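Local coordinates for protein leucine aminopeptidase A1, chloroplastic (Solanum lycopersicum, PDB 5D8N) that removes N-terminal amino acids, preferably leucine, from peptides as a magnesium-dependent homohexameric aminopeptidase of the M17 family and also acts as a protein-folding chaperone, at residues Y265-A270 with E363-G368; Y278-C283 with F351-C356. The protein carries 1 engineered substitution. All coordinates share one frame; numbering follows the deposited sequence.

Interaction 1: Y265-A270 with E363-G368; sequences YLAVAA and EGMRPG
M365 lies alongside helix 263-269 and meets A267 and V268, joining that helix to the loop between strands 347-358 and 370-372 in the catalytic domain of this M17 aminopeptidase. The buried part of the contact is apolar and lies along the methionine, against A267 and V268. Its CG stands anti to the backbone N (chi1 176°) and the chain runs on extended to SD, which comes 3.8 Å from A267 CB. A bend at chi3 (58°) then turns CE toward V268, where it lies 4.1 Å from CG2; the two side chains cross at a slant. V268 and M365 both also touch E387, a magnesium ligand, and L390 of helix 388-401, so this end of the contact borders the metal site. The other end is partly exposed and sets a methyl against a backbone carbonyl. A270 turns its CB toward the loop, 3.4 Å from E363 O, while the glutamate carboxylate leads away from the helix. L17 of a neighbouring subunit packs on A267 and A270. No direct hydrogen bond links the two segments. A water takes that place, tying A267 to the loop backbone: it donates to A267 O at 2.7 Å and accepts from M365 N at 2.9 Å.

Interaction 2: Y278-C283 with F351-C356; sequences YFIHLC and FIVAAC
Strands 278-283 and 351-356 run antiparallel, 4.7 Å apart at 170°, with Y278, I280 and L282 in hydrogen-bonded pairs with A355, V353 and F351, and F279 and H281 in non-hydrogen-bonded pairs with A354 and I352. The bonds are straightest in the middle, where I280 N donates to V353 O at 2.8 Å (172°), and more bent at the Y278-A355 end. On the face carrying F279 and H281, the phenylalanine has CG anti to its own N (chi1 -172°), which swings the ring across the neighbouring strand. Its CD2 lies 3.7 Å from A354 CB, and CZ reaches I352 CG2 at 3.6 Å, both approaching the ring obliquely. Replacing F279 with an alanine would probably open a gap between A354 and the CG2 branch of I352 and leave Y398, which meets the ring edge-to-face, without that partner. The other branch of I352, CG1, lies 4.0 Å from H281 CD2, the two side chains running side by side; the imidazole is held by a hydrogen bond between H281 NE2 and H350 ND1. On the opposite face I280 and V353 pack CB to CB, and the F351 ring sets CD1 3.9 Å from L282 CB, with L282 O near the ring plane at its edge. Helices 229-242 and 327-342 cover this side, and helix 388-401 contributes Y398 to the other. Flanked by strands 247-252 and 293-305, the pair belongs to the mixed central sheet, sandwiched between helices, of the M17 catalytic domain.

Overall arrangement
Interaction 2 is nested within the chain span closed by interaction 1, and their centres lie 19 Å apart. Y265 connects them directly: it leaves helix 263-269 toward the sheet, its OH 2.7 Å from A355 O in a probable hydrogen bond, and its CE1 packs 3.6 Å from A354 C. The carbonyl of A355 thus meets both Y278 N within the sheet and the tyrosine from the helix. Interaction 1 lies nearer the metal ligands, with the M365 side chain about 3 Å from that of E387 and the V268 side chain about 7 Å from that of D305. Interaction 2 approaches the same site from the sheet, V353 being about 7 Å from K300, another magnesium ligand, side chain to side chain.

Interaction 1: Y265-A270 with E363-G368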
loop_
_atom_site.group_PDB
_atom_site.type_symbol
_atom_site.label_atom_id
_atom_site.label_comp_id
_atom_site.label_asym_id
_atom_site.label_seq_id
_atom_site.Cartn_x
_atom_site.Cartn_y
_atom_site.Cartn_z
ATOM N N TYR A 265 -0.840 -11.120 -30.686
ATOM C CA TYR A 265 -2.288 -11.043 -30.561
ATOM C C TYR A 265 -2.873 -12.342 -30.002
ATOM O O TYR A 265 -3.659 -12.329 -29.046
ATOM C CB TYR A 265 -2.892 -10.681 -31.919
ATOM C CG TYR A 265 -4.395 -10.892 -32.098
ATOM C CD1 TYR A 265 -5.322 -10.365 -31.215
ATOM C CD2 TYR A 265 -4.892 -11.488 -33.249
ATOM C CE1 TYR A 265 -6.694 -10.416 -31.457
ATOM C CE2 TYR A 265 -6.258 -11.586 -33.494
ATOM C CZ TYR A 265 -7.162 -11.054 -32.595
ATOM O OH TYR A 265 -8.508 -11.089 -32.909
ATOM N N LEU A 266 -2.444 -13.473 -30.559
ATOM C CA LEU A 266 -3.023 -14.743 -30.169
ATOM C C LEU A 266 -2.639 -15.136 -28.759
ATOM O O LEU A 266 -3.438 -15.727 -28.039
ATOM C CB LEU A 266 -2.648 -15.839 -31.162
ATOM C CG LEU A 266 -3.305 -15.670 -32.536
ATOM C CD1 LEU A 266 -2.757 -16.661 -33.555
ATOM C CD2 LEU A 266 -4.793 -15.902 -32.425
ATOM N N ALA A 267 -1.474 -14.709 -28.302
ATOM C CA ALA A 267 -1.119 -14.963 -26.907
ATOM C C ALA A 267 -2.047 -14.229 -25.924
ATOM O O ALA A 267 -2.450 -14.774 -24.907
ATOM C CB ALA A 267 0.320 -14.551 -26.651
ATOM N N VAL A 268 -2.389 -12.994 -26.249
ATOM C CA VAL A 268 -3.288 -12.231 -25.385
ATOM C C VAL A 268 -4.651 -12.875 -25.385
ATOM O O VAL A 268 -5.277 -13.021 -24.349
ATOM C CB VAL A 268 -3.433 -10.773 -25.891
ATOM C CG1 VAL A 268 -4.454 -10.023 -25.053
ATOM C CG2 VAL A 268 -2.091 -10.056 -25.803
ATOM N N ALA A 269 -5.084 -13.319 -26.554
ATOM C CA ALA A 269 -6.400 -13.940 -26.715
ATOM C C ALA A 269 -6.562 -15.360 -26.129
ATOM O O ALA A 269 -7.674 -15.846 -25.969
ATOM C CB ALA A 269 -6.760 -13.965 -28.191
ATOM N N ALA A 270 -5.454 -16.022 -25.820
ATOM C CA ALA A 270 -5.458 -17.455 -25.549
ATOM C C ALA A 270 -6.285 -17.824 -24.315
ATOM O O ALA A 270 -6.936 -18.865 -24.286
ATOM C CB ALA A 270 -4.025 -17.960 -25.387
ATOM N N GLU A 363 -5.494 -21.790 -20.005
ATOM C CA GLU A 363 -5.024 -21.651 -21.380
ATOM C C GLU A 363 -4.347 -20.298 -21.605
ATOM O O GLU A 363 -3.824 -20.037 -22.689
ATOM C CB GLU A 363 -6.181 -21.815 -22.375
ATOM C CG GLU A 363 -6.752 -23.227 -22.459
ATOM C CD GLU A 363 -7.908 -23.478 -21.494
ATOM O OE1 GLU A 363 -8.272 -22.551 -20.714
ATOM O OE2 GLU A 363 -8.478 -24.605 -21.548
ATOM N N GLY A 364 -4.221 -19.505 -20.547
ATOM C CA GLY A 364 -3.745 -18.131 -20.684
ATOM C C GLY A 364 -2.243 -17.935 -20.737
ATOM O O GLY A 364 -1.476 -18.787 -20.281
ATOM N N MET A 365 -1.843 -16.750 -21.199
ATOM C CA MET A 365 -0.458 -16.283 -21.133
ATOM C C MET A 365 -0.078 -15.936 -19.692
ATOM O O MET A 365 -0.895 -15.431 -18.947
ATOM C CB MET A 365 -0.286 -15.065 -22.040
ATOM C CG MET A 365 1.085 -14.430 -21.996
ATOM S SD MET A 365 1.329 -13.191 -23.289
ATOM C CE MET A 365 0.007 -12.049 -22.966
ATOM N N ARG A 366 1.149 -16.257 -19.297
ATOM C CA ARG A 366 1.666 -15.931 -17.978
ATOM C C ARG A 366 2.576 -14.723 -18.079
ATOM O O ARG A 366 3.260 -14.575 -19.074
ATOM C CB ARG A 366 2.483 -17.114 -17.440
ATOM C CG ARG A 366 1.723 -18.422 -17.226
ATOM C CD ARG A 366 2.602 -19.616 -17.567
ATOM N NE ARG A 366 2.787 -19.693 -19.005
ATOM C CZ ARG A 366 2.036 -20.421 -19.823
ATOM N NH1 ARG A 366 1.334 -21.436 -19.338
ATOM N NH2 ARG A 366 2.006 -20.128 -21.125
ATOM N N PRO A 367 2.751 -13.981 -16.980
ATOM C CA PRO A 367 3.812 -13.002 -16.975
ATOM C C PRO A 367 5.128 -13.714 -17.200
ATOM O O PRO A 367 5.319 -14.782 -16.617
ATOM C CB PRO A 367 3.732 -12.371 -15.573
ATOM C CG PRO A 367 2.827 -13.223 -14.768
ATOM C CD PRO A 367 1.961 -13.964 -15.736
ATOM N N GLY A 368 6.056 -13.076 -17.913
ATOM C CA GLY A 368 7.353 -13.683 -18.247
ATOM C C GLY A 368 7.375 -14.439 -19.572
ATOM O O GLY A 368 8.433 -14.721 -20.139
HETATM O O HOH W 1 -3.864 -15.198 -22.616
#

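Interaction 2: Y278-C283 with F351-C356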
loop_
_atom_site.group_PDB
_atom_site.type_symbol
_atom_site.label_atom_id
_atom_site.label_comp_id
_atom_site.label_asym_id
_atom_site.label_seq_id
_atom_site.Cartn_x
_atom_site.Cartn_y
_atom_site.Cartn_z
ATOM N N TYR A 278 -11.542 -12.289 -32.926
ATOM C CA TYR A 278 -11.798 -12.061 -34.333
ATOM C C TYR A 278 -11.005 -10.841 -34.748
ATOM O O TYR A 278 -11.063 -9.782 -34.118
ATOM C CB TYR A 278 -13.289 -11.835 -34.611
ATOM C CG TYR A 278 -14.099 -13.094 -34.422
ATOM C CD1 TYR A 278 -14.092 -14.106 -35.394
ATOM C CD2 TYR A 278 -14.744 -13.353 -33.225
ATOM C CE1 TYR A 278 -14.691 -15.339 -35.172
ATOM C CE2 TYR A 278 -15.376 -14.570 -33.010
ATOM C CZ TYR A 278 -15.399 -15.532 -34.004
ATOM O OH TYR A 278 -15.974 -16.756 -33.753
ATOM N N PHE A 279 -10.360 -10.959 -35.898
ATOM C CA PHE A 279 -9.563 -9.865 -36.431
ATOM C C PHE A 279 -10.411 -9.228 -37.528
ATOM O O PHE A 279 -10.762 -9.869 -38.513
ATOM C CB PHE A 279 -8.229 -10.423 -36.945
ATOM C CG PHE A 279 -7.243 -9.367 -37.348
ATOM C CD1 PHE A 279 -7.312 -8.767 -38.599
ATOM C CD2 PHE A 279 -6.165 -9.077 -36.532
ATOM C CE1 PHE A 279 -6.388 -7.806 -38.975
ATOM C CE2 PHE A 279 -5.239 -8.130 -36.913
ATOM C CZ PHE A 279 -5.352 -7.479 -38.123
ATOM N N ILE A 280 -10.736 -7.964 -37.334
ATOM C CA ILE A 280 -11.663 -7.244 -38.172
ATOM C C ILE A 280 -10.936 -6.377 -39.180
ATOM O O ILE A 280 -10.094 -5.542 -38.824
ATOM C CB ILE A 280 -12.564 -6.345 -37.306
ATOM C CG1 ILE A 280 -13.407 -7.193 -36.359
ATOM C CG2 ILE A 280 -13.460 -5.506 -38.192
ATOM C CD1 ILE A 280 -14.030 -6.391 -35.238
ATOM N N HIS A 281 -11.268 -6.589 -40.450
ATOM C CA HIS A 281 -10.724 -5.785 -41.543
ATOM C C HIS A 281 -11.815 -5.244 -42.465
ATOM O O HIS A 281 -12.429 -5.984 -43.226
ATOM C CB HIS A 281 -9.705 -6.603 -42.337
ATOM C CG HIS A 281 -9.018 -5.833 -43.418
ATOM N ND1 HIS A 281 -8.376 -6.448 -44.474
ATOM C CD2 HIS A 281 -8.969 -4.500 -43.673
ATOM C CE1 HIS A 281 -7.856 -5.522 -45.263
ATOM N NE2 HIS A 281 -8.219 -4.331 -44.815
ATOM N N LEU A 282 -12.099 -3.959 -42.353
ATOM C CA LEU A 282 -13.007 -3.290 -43.288
ATOM C C LEU A 282 -12.178 -2.461 -44.241
ATOM O O LEU A 282 -11.111 -1.951 -43.866
ATOM C CB LEU A 282 -13.947 -2.344 -42.553
ATOM C CG LEU A 282 -14.924 -2.966 -41.563
ATOM C CD1 LEU A 282 -15.608 -1.881 -40.740
ATOM C CD2 LEU A 282 -15.973 -3.755 -42.314
ATOM N N CYS A 283 -12.664 -2.340 -45.470
ATOM C CA CYS A 283 -12.041 -1.469 -46.460
ATOM C C CYS A 283 -13.072 -0.601 -47.165
ATOM O O CYS A 283 -14.034 -1.121 -47.743
ATOM C CB CYS A 283 -11.293 -2.282 -47.511
ATOM S SG CYS A 283 -10.341 -1.221 -48.646
ATOM N N PHE A 351 -9.894 -0.180 -42.155
ATOM C CA PHE A 351 -10.236 -0.116 -40.740
ATOM C C PHE A 351 -9.918 -1.460 -40.091
ATOM O O PHE A 351 -10.455 -2.493 -40.497
ATOM C CB PHE A 351 -11.721 0.199 -40.542
ATOM C CG PHE A 351 -12.227 1.368 -41.321
ATOM C CD1 PHE A 351 -12.507 1.252 -42.681
ATOM C CD2 PHE A 351 -12.375 2.599 -40.719
ATOM C CE1 PHE A 351 -13.014 2.337 -43.376
ATOM C CE2 PHE A 351 -12.782 3.714 -41.432
ATOM C CZ PHE A 351 -13.106 3.591 -42.762
ATOM N N ILE A 352 -9.007 -1.458 -39.120
ATOM C CA ILE A 352 -8.433 -2.698 -38.591
ATOM C C ILE A 352 -8.504 -2.777 -37.071
ATOM O O ILE A 352 -8.106 -1.840 -36.394
ATOM C CB ILE A 352 -6.985 -2.818 -39.071
ATOM C CG1 ILE A 352 -6.957 -3.033 -40.585
ATOM C CG2 ILE A 352 -6.279 -3.962 -38.373
ATOM C CD1 ILE A 352 -5.641 -2.676 -41.223
ATOM N N VAL A 353 -9.144 -3.826 -36.563
ATOM C CA VAL A 353 -9.273 -4.069 -35.139
ATOM C C VAL A 353 -8.996 -5.533 -34.809
ATOM O O VAL A 353 -9.708 -6.430 -35.271
ATOM C CB VAL A 353 -10.683 -3.748 -34.630
ATOM C CG1 VAL A 353 -10.799 -4.094 -33.151
ATOM C CG2 VAL A 353 -10.999 -2.267 -34.814
ATOM N N ALA A 354 -7.944 -5.771 -34.028
ATOM C CA ALA A 354 -7.660 -7.108 -33.525
ATOM C C ALA A 354 -8.401 -7.338 -32.213
ATOM O O ALA A 354 -7.929 -6.939 -31.130
ATOM C CB ALA A 354 -6.165 -7.297 -33.339
ATOM N N ALA A 355 -9.612 -7.871 -32.331
ATOM C CA ALA A 355 -10.523 -7.932 -31.204
ATOM C C ALA A 355 -10.359 -9.234 -30.406
ATOM O O ALA A 355 -10.203 -10.326 -30.954
ATOM C CB ALA A 355 -11.954 -7.812 -31.689
ATOM N N CYS A 356 -10.326 -9.092 -29.096
ATOM C CA CYS A 356 -10.249 -10.214 -28.176
ATOM C C CYS A 356 -10.622 -9.709 -26.789
ATOM O O CYS A 356 -10.781 -8.513 -26.578
ATOM C CB CYS A 356 -8.837 -10.812 -28.148
ATOM S SG CYS A 356 -7.546 -9.650 -27.628
#